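Local structure of HcgC (Methanococcus maripaludis S2, 5O4H) at residues D20-V25 against S175-L180; D121-F126 against L154-K159. The protein binds S-adenosyl-L-homocysteine and is probably an S-adenosylmethionine-dependent methyltransferase in biosynthesis of the FeGP cofactor. All coordinates share one frame; numbering follows the deposited sequence.

Contact 1 of 2, residues D20-V25 against S175-L180. With SAH (S-adenosyl-L-homocysteine), chain Q.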
ATOM      1  N   ASP C  20     -19.428   8.456  14.938  1.00 29.55           N
ATOM      2  CA  ASP C  20     -20.171   7.236  14.565  1.00 29.79           C
ATOM      3  C   ASP C  20     -19.214   6.034  14.535  1.00 30.35           C
ATOM      4  O   ASP C  20     -19.600   4.930  14.912  1.00 28.37           O
ATOM      5  CB  ASP C  20     -20.801   7.397  13.181  1.00 31.97           C
ATOM      6  CG  ASP C  20     -21.813   8.529  13.090  1.00 43.09           C
ATOM      7  OD1 ASP C  20     -22.449   8.837  14.117  1.00 47.33           O
ATOM      8  OD2 ASP C  20     -21.949   9.121  11.992  1.00 47.42           O
ATOM      9  N   ILE C  21     -17.979   6.272  14.089  1.00 26.47           N
ATOM     10  CA  ILE C  21     -16.960   5.223  14.020  1.00 25.56           C
ATOM     11  C   ILE C  21     -16.572   4.885  15.455  1.00 26.55           C
ATOM     12  O   ILE C  21     -16.475   3.723  15.815  1.00 26.29           O
ATOM     13  CB  ILE C  21     -15.743   5.621  13.159  1.00 27.26           C
ATOM     14  CG1 ILE C  21     -16.179   6.106  11.749  1.00 26.04           C
ATOM     15  CG2 ILE C  21     -14.802   4.412  13.028  1.00 29.95           C
ATOM     16  CD1 ILE C  21     -15.066   6.525  10.875  1.00 31.06           C
ATOM     17  N   VAL C  22     -16.360   5.906  16.278  1.00 27.03           N
ATOM     18  CA  VAL C  22     -16.003   5.701  17.689  1.00 25.43           C
ATOM     19  C   VAL C  22     -17.108   4.881  18.336  1.00 27.57           C
ATOM     20  O   VAL C  22     -16.841   3.903  19.023  1.00 26.56           O
ATOM     21  CB  VAL C  22     -15.828   7.045  18.441  1.00 27.35           C
ATOM     22  CG1 VAL C  22     -15.708   6.820  19.955  1.00 27.61           C
ATOM     23  CG2 VAL C  22     -14.623   7.821  17.945  1.00 26.66           C
ATOM     24  N   SER C  23     -18.357   5.275  18.121  1.00 26.72           N
ATOM     25  CA  SER C  23     -19.508   4.571  18.684  1.00 27.50           C
ATOM     26  C   SER C  23     -19.544   3.100  18.313  1.00 31.26           C
ATOM     27  O   SER C  23     -19.769   2.246  19.179  1.00 31.97           O
ATOM     28  CB  SER C  23     -20.810   5.231  18.273  1.00 33.80           C
ATOM     29  OG  SER C  23     -20.866   6.570  18.727  1.00 53.11           O
ATOM     30  N   ASP C  24     -19.315   2.798  17.039  1.00 29.74           N
ATOM     31  CA  ASP C  24     -19.312   1.413  16.567  0.50 28.87           C
ATOM     32  C   ASP C  24     -18.236   0.588  17.264  1.00 28.39           C
ATOM     33  O   ASP C  24     -18.496  -0.561  17.644  1.00 25.94           O
ATOM     34  CB  ASP C  24     -19.096   1.327  15.043  0.50 31.71           C
ATOM     35  CG  ASP C  24     -19.211  -0.096  14.504  0.50 48.45           C
ATOM     36  OD1 ASP C  24     -18.196  -0.825  14.529  0.50 50.96           O
ATOM     37  OD2 ASP C  24     -20.308  -0.467  14.033  0.50 55.47           O
ATOM     38  N   VAL C  25     -17.032   1.151  17.441  1.00 25.88           N
ATOM     39  CA  VAL C  25     -15.929   0.433  18.087  1.00 24.65           C
ATOM     40  C   VAL C  25     -16.195   0.206  19.564  1.00 27.28           C
ATOM     41  O   VAL C  25     -16.045  -0.903  20.055  1.00 26.00           O
ATOM     42  CB  VAL C  25     -14.569   1.140  17.858  1.00 26.20           C
ATOM     43  CG1 VAL C  25     -13.453   0.481  18.683  1.00 25.86           C
ATOM     44  CG2 VAL C  25     -14.207   1.185  16.376  1.00 25.34           C
ATOM     45  N   SER C 175      -5.089  -1.958  19.791  1.00 17.32           N
ATOM     46  CA  SER C 175      -6.521  -2.221  19.875  1.00 17.25           C
ATOM     47  C   SER C 175      -7.229  -0.978  20.428  1.00 21.77           C
ATOM     48  O   SER C 175      -8.441  -1.032  20.663  1.00 23.21           O
ATOM     49  CB  SER C 175      -6.757  -3.381  20.820  1.00 20.53           C
ATOM     50  OG  SER C 175      -6.241  -3.004  22.086  1.00 26.22           O
ATOM     51  N   GLY C 176      -6.492   0.113  20.668  1.00 20.42           N
ATOM     52  CA  GLY C 176      -7.050   1.347  21.198  1.00 21.20           C
ATOM     53  C   GLY C 176      -8.157   1.874  20.317  1.00 22.97           C
ATOM     54  O   GLY C 176      -8.027   1.897  19.097  1.00 21.66           O
ATOM     55  N   THR C 177      -9.263   2.286  20.924  1.00 23.11           N
ATOM     56  CA  THR C 177     -10.410   2.790  20.160  1.00 22.78           C
ATOM     57  C   THR C 177     -10.041   3.859  19.149  1.00 27.15           C
ATOM     58  O   THR C 177     -10.398   3.742  17.984  1.00 25.17           O
ATOM     59  CB  THR C 177     -11.462   3.318  21.125  1.00 27.01           C
ATOM     60  OG1 THR C 177     -11.784   2.283  22.035  1.00 26.71           O
ATOM     61  CG2 THR C 177     -12.725   3.814  20.429  1.00 28.54           C
ATOM     62  N   MET C 178      -9.335   4.890  19.578  1.00 26.27           N
ATOM     63  CA  MET C 178      -8.977   5.981  18.620  0.57 26.67           C
ATOM     64  C   MET C 178      -7.984   5.520  17.570  1.00 29.83           C
ATOM     65  O   MET C 178      -8.108   6.013  16.454  1.00 32.62           O
ATOM     66  CB  MET C 178      -8.512   7.320  19.248  0.57 29.08           C
ATOM     67  CG  MET C 178      -9.616   8.355  19.661  0.57 31.32           C
ATOM     68  SD  MET C 178     -11.238   8.690  18.810  0.57 33.07           S
ATOM     69  CE  MET C 178     -10.724   9.420  17.329  0.57 28.89           C
ATOM     70  N   THR C 179      -7.032   4.592  17.847  1.00 24.54           N
ATOM     71  CA  THR C 179      -6.082   4.072  16.836  1.00 24.01           C
ATOM     72  C   THR C 179      -6.909   3.339  15.776  1.00 23.68           C
ATOM     73  O   THR C 179      -6.657   3.497  14.569  1.00 21.91           O
ATOM     74  CB  THR C 179      -5.092   3.013  17.420  1.00 33.29           C
ATOM     75  OG1 THR C 179      -4.206   3.673  18.295  1.00 44.02           O
ATOM     76  CG2 THR C 179      -4.239   2.273  16.352  1.00 37.74           C
ATOM     77  N   LEU C 180      -7.878   2.544  16.220  1.00 20.89           N
ATOM     78  CA  LEU C 180      -8.728   1.784  15.280  1.00 18.32           C
ATOM     79  C   LEU C 180      -9.537   2.730  14.410  1.00 22.41           C
ATOM     80  O   LEU C 180      -9.673   2.504  13.220  1.00 20.82           O
ATOM     81  CB  LEU C 180      -9.638   0.813  16.016  1.00 17.95           C
ATOM     82  CG  LEU C 180      -8.956  -0.361  16.710  1.00 20.41           C
ATOM     83  CD1 LEU C 180      -9.918  -1.081  17.579  1.00 22.23           C
ATOM     84  CD2 LEU C 180      -8.385  -1.332  15.729  1.00 23.88           C
TER
HETATM   85  N   SAH Q 301      -8.105   1.076  26.135  1.00 25.98           N
HETATM   86  CA  SAH Q 301      -8.706   2.434  25.910  1.00 25.94           C
HETATM   87  CB  SAH Q 301      -7.576   3.472  25.850  1.00 28.97           C
HETATM   88  CG  SAH Q 301      -6.902   3.583  27.206  1.00 28.09           C
HETATM   89  SD  SAH Q 301      -6.025   5.105  27.392  1.00 28.52           S
HETATM   90  C   SAH Q 301      -9.471   2.494  24.603  1.00 29.59           C
HETATM   91  O   SAH Q 301      -9.316   1.579  23.755  1.00 28.36           O
HETATM   92  OXT SAH Q 301     -10.239   3.452  24.382  1.00 30.08           O
HETATM   93  C5' SAH Q 301      -5.576   5.018  29.103  1.00 27.06           C
HETATM   94  C4' SAH Q 301      -6.760   5.477  29.983  1.00 27.63           C
HETATM   95  O4' SAH Q 301      -6.526   5.005  31.315  1.00 23.52           O
HETATM   96  C3' SAH Q 301      -6.777   7.000  30.122  1.00 26.00           C
HETATM   97  O3' SAH Q 301      -8.108   7.386  30.515  1.00 28.45           O
HETATM   98  C2' SAH Q 301      -5.802   7.228  31.285  1.00 26.58           C
HETATM   99  O2' SAH Q 301      -6.013   8.451  31.988  1.00 26.58           O
HETATM  100  C1' SAH Q 301      -6.176   6.075  32.205  1.00 25.87           C
HETATM  101  N9  SAH Q 301      -5.080   5.562  33.053  1.00 24.39           N
HETATM  102  C8  SAH Q 301      -3.770   5.429  32.735  1.00 27.23           C
HETATM  103  N7  SAH Q 301      -3.113   4.868  33.794  1.00 23.85           N
HETATM  104  C5  SAH Q 301      -4.006   4.619  34.758  1.00 26.02           C
HETATM  105  C6  SAH Q 301      -3.975   4.019  36.109  1.00 24.19           C
HETATM  106  N6  SAH Q 301      -2.801   3.589  36.614  1.00 29.89           N
HETATM  107  N1  SAH Q 301      -5.133   3.926  36.798  1.00 27.69           N
HETATM  108  C2  SAH Q 301      -6.313   4.372  36.298  1.00 28.19           C
HETATM  109  N3  SAH Q 301      -6.406   4.927  35.074  1.00 28.60           N
HETATM  110  C4  SAH Q 301      -5.307   5.074  34.274  1.00 26.66           C
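Val22 is the first residue of 20-25 to reach the other segment, and it does so with both methyls. Its CG2 lies 3.6 Å from Met178 SD in the modelled conformer of two; the Met178 side chain starts out away from helix 18-37, and in this conformer bends farther along its chain bring the sulfur back. The other methyl, CG1, comes more loosely near Thr177 CG2. One helical turn on, Val25 is directed toward 175-180. Its CG1, anti to the backbone N (chi1 173°), sits 3.8 Å from Thr177 CG2 and 4.0 Å from Leu180 CD1, so one methyl meets two residues of the facing helix. No hydrogen bond crosses between the segments; their touching side chains are buried and the interface is apolar.

Thr177 divides its branches between two jobs. While CG2 packs on the valines, OG1 turns to the ligand carboxylate, within hydrogen-bonding distance of both its oxygens, 3.1 Å from SAH O and 3.0 Å from SAH OXT. The backbone also binds: Thr177 N donates to SAH O over 2.9 Å at 161°. Lys29, farther along helix 18-37, hydrogen-bonds through NZ to Thr177 OG1 and Ser175 O, and its charge would probably help to hold the carboxylate. Gly176 is the N-cap of helix 177-193, so the anion lies at the amino-terminal end of a helix, where the dipole should favour it. The packed helices thus help to form the carboxylate end of the S-adenosyl-L-homocysteine site, as in Rossmann-like methyltransferases, to which this protein probably belongs.

Contact 2 of 2, residues D121-F126 against L154-K159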
ATOM      1  N   ASP C 121       0.533  -4.920  40.692  1.00 30.41           N
ATOM      2  CA  ASP C 121       0.519  -4.800  42.156  1.00 32.27           C
ATOM      3  C   ASP C 121      -0.835  -4.278  42.639  1.00 35.14           C
ATOM      4  O   ASP C 121      -1.344  -4.798  43.616  1.00 37.12           O
ATOM      5  CB  ASP C 121       1.643  -3.888  42.651  1.00 34.47           C
ATOM      6  CG  ASP C 121       1.712  -3.834  44.164  1.00 55.23           C
ATOM      7  OD1 ASP C 121       2.081  -4.862  44.773  1.00 60.36           O
ATOM      8  OD2 ASP C 121       1.330  -2.781  44.747  1.00 58.68           O
ATOM      9  N   LEU C 122      -1.422  -3.274  41.964  1.00 30.34           N
ATOM     10  CA  LEU C 122      -2.728  -2.755  42.374  1.00 29.71           C
ATOM     11  C   LEU C 122      -3.795  -3.810  42.086  1.00 33.58           C
ATOM     12  O   LEU C 122      -4.658  -4.042  42.920  1.00 33.60           O
ATOM     13  CB  LEU C 122      -3.070  -1.433  41.676  1.00 28.84           C
ATOM     14  CG  LEU C 122      -4.479  -0.863  41.950  1.00 34.96           C
ATOM     15  CD1 LEU C 122      -4.764  -0.716  43.437  1.00 36.16           C
ATOM     16  CD2 LEU C 122      -4.657   0.456  41.275  1.00 37.40           C
ATOM     17  N   ILE C 123      -3.743  -4.465  40.909  1.00 30.85           N
ATOM     18  CA  ILE C 123      -4.735  -5.489  40.575  1.00 31.21           C
ATOM     19  C   ILE C 123      -4.698  -6.625  41.602  1.00 34.31           C
ATOM     20  O   ILE C 123      -5.756  -7.140  41.989  1.00 32.97           O
ATOM     21  CB  ILE C 123      -4.549  -6.012  39.134  1.00 33.82           C
ATOM     22  CG1 ILE C 123      -4.790  -4.906  38.094  1.00 34.65           C
ATOM     23  CG2 ILE C 123      -5.456  -7.216  38.867  1.00 34.49           C
ATOM     24  CD1 ILE C 123      -6.169  -4.301  37.977  1.00 48.25           C
ATOM     25  N   SER C 124      -3.486  -7.005  42.059  1.00 33.82           N
ATOM     26  CA  SER C 124      -3.307  -8.078  43.054  1.00 33.77           C
ATOM     27  C   SER C 124      -4.003  -7.822  44.401  1.00 39.45           C
ATOM     28  O   SER C 124      -4.167  -8.764  45.169  1.00 39.83           O
ATOM     29  CB  SER C 124      -1.825  -8.397  43.267  1.00 35.11           C
ATOM     30  OG  SER C 124      -1.163  -7.460  44.101  1.00 41.30           O
ATOM     31  N   LYS C 125      -4.426  -6.576  44.689  1.00 35.26           N
ATOM     32  CA  LYS C 125      -5.114  -6.247  45.936  1.00 34.29           C
ATOM     33  C   LYS C 125      -6.585  -6.648  45.911  1.00 38.03           C
ATOM     34  O   LYS C 125      -7.234  -6.627  46.951  1.00 35.95           O
ATOM     35  CB  LYS C 125      -4.992  -4.745  46.227  1.00 36.03           C
ATOM     36  CG  LYS C 125      -3.550  -4.319  46.444  1.00 34.30           C
ATOM     37  CD  LYS C 125      -3.427  -2.847  46.798  1.00 46.14           C
ATOM     38  CE  LYS C 125      -2.021  -2.313  46.632  1.00 58.55           C
ATOM     39  NZ  LYS C 125      -1.045  -2.948  47.560  1.00 72.26           N
ATOM     40  N   PHE C 126      -7.119  -7.004  44.740  1.00 33.58           N
ATOM     41  CA  PHE C 126      -8.520  -7.396  44.597  1.00 33.96           C
ATOM     42  C   PHE C 126      -8.656  -8.895  44.589  1.00 35.28           C
ATOM     43  O   PHE C 126      -7.680  -9.616  44.362  1.00 33.55           O
ATOM     44  CB  PHE C 126      -9.071  -6.836  43.269  1.00 34.80           C
ATOM     45  CG  PHE C 126      -8.960  -5.339  43.154  1.00 35.98           C
ATOM     46  CD1 PHE C 126      -9.560  -4.510  44.090  1.00 39.74           C
ATOM     47  CD2 PHE C 126      -8.253  -4.754  42.117  1.00 36.58           C
ATOM     48  CE1 PHE C 126      -9.456  -3.131  43.984  1.00 39.43           C
ATOM     49  CE2 PHE C 126      -8.142  -3.368  42.028  1.00 38.83           C
ATOM     50  CZ  PHE C 126      -8.748  -2.571  42.962  1.00 37.17           C
ATOM     51  N   LEU C 154      -3.090 -10.177  34.646  1.00 32.11           N
ATOM     52  CA  LEU C 154      -4.103 -11.223  34.830  1.00 32.98           C
ATOM     53  C   LEU C 154      -3.618 -12.083  36.022  1.00 38.83           C
ATOM     54  O   LEU C 154      -3.243 -13.232  35.839  1.00 39.66           O
ATOM     55  CB  LEU C 154      -4.221 -12.113  33.561  1.00 32.98           C
ATOM     56  CG  LEU C 154      -5.213 -11.813  32.445  1.00 37.48           C
ATOM     57  CD1 LEU C 154      -5.453 -13.103  31.636  1.00 38.39           C
ATOM     58  CD2 LEU C 154      -6.573 -11.367  32.954  1.00 33.94           C
ATOM     59  N   CYS C 155      -3.627 -11.525  37.239  1.00 36.82           N
ATOM     60  CA  CYS C 155      -3.128 -12.210  38.426  1.00 37.78           C
ATOM     61  C   CYS C 155      -4.158 -12.525  39.501  1.00 41.02           C
ATOM     62  O   CYS C 155      -3.782 -13.107  40.522  1.00 43.11           O
ATOM     63  CB  CYS C 155      -1.981 -11.381  38.998  1.00 38.27           C
ATOM     64  SG  CYS C 155      -2.454  -9.695  39.451  1.00 41.43           S
ATOM     65  N   VAL C 156      -5.436 -12.158  39.316  1.00 34.24           N
ATOM     66  CA  VAL C 156      -6.493 -12.439  40.305  1.00 33.67           C
ATOM     67  C   VAL C 156      -7.760 -12.790  39.556  1.00 38.96           C
ATOM     68  O   VAL C 156      -7.831 -12.603  38.343  1.00 38.37           O
ATOM     69  CB  VAL C 156      -6.756 -11.251  41.273  1.00 36.85           C
ATOM     70  CG1 VAL C 156      -5.531 -10.962  42.122  1.00 37.48           C
ATOM     71  CG2 VAL C 156      -7.225  -9.998  40.531  1.00 35.06           C
ATOM     72  N   GLY C 157      -8.748 -13.279  40.298  1.00 35.13           N
ATOM     73  CA  GLY C 157     -10.044 -13.644  39.760  1.00 35.31           C
ATOM     74  C   GLY C 157     -10.267 -15.117  39.511  1.00 39.93           C
ATOM     75  O   GLY C 157      -9.375 -15.809  39.012  1.00 38.21           O
ATOM     76  N   ALA C 158     -11.477 -15.590  39.838  1.00 38.52           N
ATOM     77  CA  ALA C 158     -11.872 -16.990  39.632  1.00 39.58           C
ATOM     78  C   ALA C 158     -12.036 -17.251  38.128  1.00 42.74           C
ATOM     79  O   ALA C 158     -11.781 -18.368  37.668  1.00 43.07           O
ATOM     80  CB  ALA C 158     -13.178 -17.288  40.370  1.00 40.78           C
ATOM     81  N   LYS C 159     -12.479 -16.228  37.369  1.00 36.14           N
ATOM     82  CA  LYS C 159     -12.670 -16.297  35.917  1.00 33.75           C
ATOM     83  C   LYS C 159     -11.869 -15.117  35.372  1.00 34.07           C
ATOM     84  O   LYS C 159     -12.053 -13.993  35.837  1.00 31.85           O
ATOM     85  CB  LYS C 159     -14.145 -16.174  35.554  1.00 35.90           C
ATOM     86  CG  LYS C 159     -14.477 -16.241  34.068  1.00 42.76           C
ATOM     87  CD  LYS C 159     -15.964 -15.988  33.921  1.00 41.49           C
ATOM     88  CE  LYS C 159     -16.497 -16.048  32.535  1.00 55.57           C
ATOM     89  NZ  LYS C 159     -17.964 -15.849  32.515  1.00 59.32           N
TER
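Val156 pushes both methyls into the bend made by Ile123 to Phe126. CG2 meets Ile123 twice, at 3.7 Å from its CG2 and 3.5 Å from its carbonyl O, while CG1 lies 3.4 Å from Phe126 O and 3.8 Å from Ser124 CA. The valine therefore rests on backbone as much as on side chain. Beside it, Cys155 SG approaches Ile123 CG2 at 3.9 Å and passes near Ser124 N and CB; a chi1 of 59° swings the sulfur over toward these two residues. No hydrogen bond links the segments.

The shape of the receiving surface comes from a type I turn, Ile123 to Phe126, closed by Phe126 N donating to Ile123 O. Ser124 folds its hydroxyl back onto the preceding helical turn, where its OG donates to Asp121 O over 2.7 Å, approaching from about 31° off the plane of that carbonyl.

Farther out, Ile123 and Val156 both touch Leu131 of strand 130-134, and Pro128 also packs on Val156. Phe126 turns its ring to Leu98 of helix 91-100 and to Ile104 and Pro106. Short helix 120-123 is thereby joined to the loop between helix 150-153 and strand 159-167, beside strand 130-134.

Contacts 1 and 2 lie about 27 Å apart between centres, with nearest atoms about 14 Å apart, and do not touch. In chain order come 20-25, 121-126, 154-159 and 175-180, so contact 2 falls wholly within the part of the chain that contact 1 brackets. Contact 1 is a buried helix pair close to the centre of the chain; contact 2 is a partly buried turn-and-loop pair about 22 Å from it. The seven-stranded mixed sheet connects them: Leu180 packs on strand 159-167, and contact 2 rests against the neighbouring strand 130-134. Contact 1 helps form the ligand site, whereas contact 2 joins connecting segments away from the annotated binding residues.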